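Local coordinates for protein SusD homolog (Bacteroides thetaiotaomicron VPI-5482, PDB 3FDH) that probably binds glycans at the bacterial outer membrane for uptake, at residues A124-C132 / P461-S469. Residues are numbered along the deposited sequence; the frame is centred on the assembly and turned at random.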
# COMPACT_ATOMS: atom_id res chain seq x y z
N ALA A 124 -10.89 4.55 6.50
CA ALA A 124 -11.63 3.42 7.04
C ALA A 124 -10.69 2.28 7.39
O ALA A 124 -10.81 1.68 8.43
CB ALA A 124 -12.75 2.95 6.07
N ASP A 125 -9.74 2.01 6.52
CA ASP A 125 -8.84 0.85 6.73
C ASP A 125 -7.90 1.02 7.91
O ASP A 125 -7.63 0.06 8.69
CB ASP A 125 -8.04 0.57 5.48
CG ASP A 125 -8.88 0.01 4.41
OD1 ASP A 125 -10.00 -0.49 4.71
OD2 ASP A 125 -8.44 0.09 3.25
N PHE A 126 -7.43 2.25 8.08
CA PHE A 126 -6.40 2.50 9.09
C PHE A 126 -6.94 2.92 10.40
O PHE A 126 -6.39 2.54 11.42
CB PHE A 126 -5.30 3.42 8.54
CG PHE A 126 -4.44 2.70 7.61
CD1 PHE A 126 -4.83 2.51 6.29
CD2 PHE A 126 -3.32 2.06 8.08
CE1 PHE A 126 -4.10 1.73 5.48
CE2 PHE A 126 -2.57 1.32 7.26
CZ PHE A 126 -2.96 1.12 5.97
N PHE A 127 -8.03 3.67 10.39
CA PHE A 127 -8.53 4.21 11.63
C PHE A 127 -9.82 3.60 12.14
O PHE A 127 -10.16 3.75 13.31
CB PHE A 127 -8.64 5.74 11.52
CG PHE A 127 -7.33 6.37 11.22
CD1 PHE A 127 -6.45 6.64 12.22
CD2 PHE A 127 -6.98 6.67 9.92
CE1 PHE A 127 -5.23 7.21 11.95
CE2 PHE A 127 -5.76 7.22 9.63
CZ PHE A 127 -4.88 7.48 10.64
N GLY A 128 -10.51 2.88 11.27
CA GLY A 128 -11.78 2.24 11.61
C GLY A 128 -12.90 3.21 11.45
O GLY A 128 -12.98 3.95 10.47
N ASP A 129 -13.77 3.20 12.46
CA ASP A 129 -14.88 4.14 12.54
C ASP A 129 -14.26 5.52 12.65
O ASP A 129 -13.29 5.72 13.41
CB ASP A 129 -15.74 3.90 13.76
CG ASP A 129 -16.57 2.63 13.66
OD1 ASP A 129 -16.33 1.76 12.80
OD2 ASP A 129 -17.48 2.53 14.49
N ALA A 130 -14.87 6.48 11.96
CA ALA A 130 -14.25 7.80 11.85
C ALA A 130 -15.14 8.79 11.12
O ALA A 130 -16.07 8.39 10.41
CB ALA A 130 -12.88 7.63 11.05
N PRO A 131 -14.92 10.11 11.33
CA PRO A 131 -15.73 11.07 10.59
C PRO A 131 -15.53 10.91 9.11
O PRO A 131 -14.43 10.57 8.66
CB PRO A 131 -15.21 12.43 11.07
CG PRO A 131 -14.59 12.16 12.44
CD PRO A 131 -14.09 10.73 12.38
N CYS A 132 -16.60 11.11 8.36
CA CYS A 132 -16.50 11.03 6.90
C CYS A 132 -17.63 11.79 6.21
O CYS A 132 -17.43 12.84 5.60
CB CYS A 132 -16.51 9.57 6.47
SG CYS A 132 -16.21 9.31 4.71
N PRO A 461 -0.18 -3.85 16.33
CA PRO A 461 -1.24 -2.89 16.11
C PRO A 461 -2.27 -3.30 15.08
O PRO A 461 -1.97 -3.53 13.91
CB PRO A 461 -0.50 -1.65 15.61
CG PRO A 461 0.77 -2.17 15.02
CD PRO A 461 1.05 -3.52 15.60
N LEU A 462 -3.51 -3.33 15.55
CA LEU A 462 -4.65 -3.77 14.71
C LEU A 462 -5.18 -2.63 13.88
O LEU A 462 -6.03 -2.82 13.00
CB LEU A 462 -5.78 -4.29 15.59
CG LEU A 462 -5.40 -5.43 16.52
CD1 LEU A 462 -6.57 -5.81 17.42
CD2 LEU A 462 -5.06 -6.60 15.74
N ARG A 463 -4.66 -1.46 14.19
CA ARG A 463 -5.08 -0.21 13.54
C ARG A 463 -4.14 0.91 13.92
O ARG A 463 -3.27 0.70 14.77
CB ARG A 463 -6.50 0.17 14.03
CG ARG A 463 -6.60 0.44 15.51
CD ARG A 463 -8.01 0.10 16.01
NE ARG A 463 -9.04 1.00 15.51
CZ ARG A 463 -10.34 0.74 15.50
NH1 ARG A 463 -10.81 -0.43 15.90
NH2 ARG A 463 -11.17 1.67 15.04
N TYR A 464 -4.37 2.08 13.32
CA TYR A 464 -3.59 3.30 13.62
C TYR A 464 -4.41 4.17 14.57
O TYR A 464 -5.63 4.26 14.42
CB TYR A 464 -3.28 4.13 12.40
CG TYR A 464 -2.23 3.47 11.51
CD1 TYR A 464 -1.95 2.14 11.67
CD2 TYR A 464 -1.57 4.19 10.54
CE1 TYR A 464 -1.00 1.53 10.84
CE2 TYR A 464 -0.66 3.60 9.75
CZ TYR A 464 -0.37 2.30 9.90
OH TYR A 464 0.58 1.78 9.02
N PRO A 465 -3.73 4.87 15.50
CA PRO A 465 -4.49 5.74 16.38
C PRO A 465 -4.99 7.02 15.69
O PRO A 465 -4.35 7.58 14.79
CB PRO A 465 -3.47 6.10 17.47
CG PRO A 465 -2.13 5.97 16.80
CD PRO A 465 -2.31 4.78 15.91
N TYR A 466 -6.14 7.48 16.14
CA TYR A 466 -6.73 8.73 15.64
C TYR A 466 -5.79 9.91 15.87
O TYR A 466 -5.05 9.99 16.87
CB TYR A 466 -8.08 9.04 16.30
CG TYR A 466 -9.16 7.98 16.10
CD1 TYR A 466 -9.76 7.80 14.87
CD2 TYR A 466 -9.59 7.18 17.16
CE1 TYR A 466 -10.75 6.81 14.67
CE2 TYR A 466 -10.59 6.21 16.99
CZ TYR A 466 -11.17 6.05 15.75
OH TYR A 466 -12.14 5.09 15.58
N GLY A 467 -5.88 10.87 14.96
CA GLY A 467 -5.05 12.07 15.00
C GLY A 467 -5.44 12.95 16.14
O GLY A 467 -6.61 13.14 16.42
N ASN A 468 -4.43 13.52 16.79
CA ASN A 468 -4.68 14.35 17.97
C ASN A 468 -5.38 15.64 17.60
O ASN A 468 -5.95 16.33 18.45
CB ASN A 468 -3.40 14.63 18.81
CG ASN A 468 -2.36 15.45 18.06
OD1 ASN A 468 -1.69 14.95 17.19
ND2 ASN A 468 -2.20 16.70 18.45
N SER A 469 -5.34 15.97 16.33
CA SER A 469 -6.01 17.17 15.87
C SER A 469 -7.47 17.01 16.13
O SER A 469 -8.16 17.96 16.45
CB SER A 469 -5.77 17.44 14.40
OG SER A 469 -4.49 18.04 14.24
O HOH W 1 -8.16 3.93 15.12
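Arg463 reaches the last turn of helix 106-127 through a bent chain: a kink at chi3 (-69°) turns the guanidinium back so that NH2 donates to Phe127 O at 2.9 Å, coming from above the carbonyl plane. A long side chain with several N-H donors suits this place: NH2 also forms a salt bridge with the C-terminal carboxylate of Arg499, and NH1 hydrogen-bonds Glu490 O. A water linked to Arg463 NE, Phe127 O and Tyr464 O bridges the two backbones, so Phe127 O, at the open end of the helix, gains two donors.

Tyr464 joins the two segments through its backbone N and its ring. The N gives Phe126 O a nearly straight bond of 2.8 Å. The ring offers one face to the edge of Phe126, whose CD2 sits over the centre, in a T-shaped pair with planes at 67°. Beyond the stack, the hydroxyl bonds to Ile41 O, and a leucine here would probably leave the Phe126 edge without its aromatic face and that carbonyl without its hydroxyl partner. Pro465 takes part through its carbonyl O, 3.0 Å from Phe127 CE1 at the ring edge, so its residue type matters little here. Tyr466 suits a mixed site: CE1 packs against Phe127 CB (3.9 Å), while the hydroxyl points toward Asp129 O, a doubtful bond because that oxygen's place is less sure.

Gly128 suits its place through its positive phi and because a beta carbon would collide with Arg463 NH2. Carbonyls of the last turn of helix 106-127 thus take donors from the loop before helix 468-473, joining the helix to the C-terminal part of the mainly helical SusD-like fold.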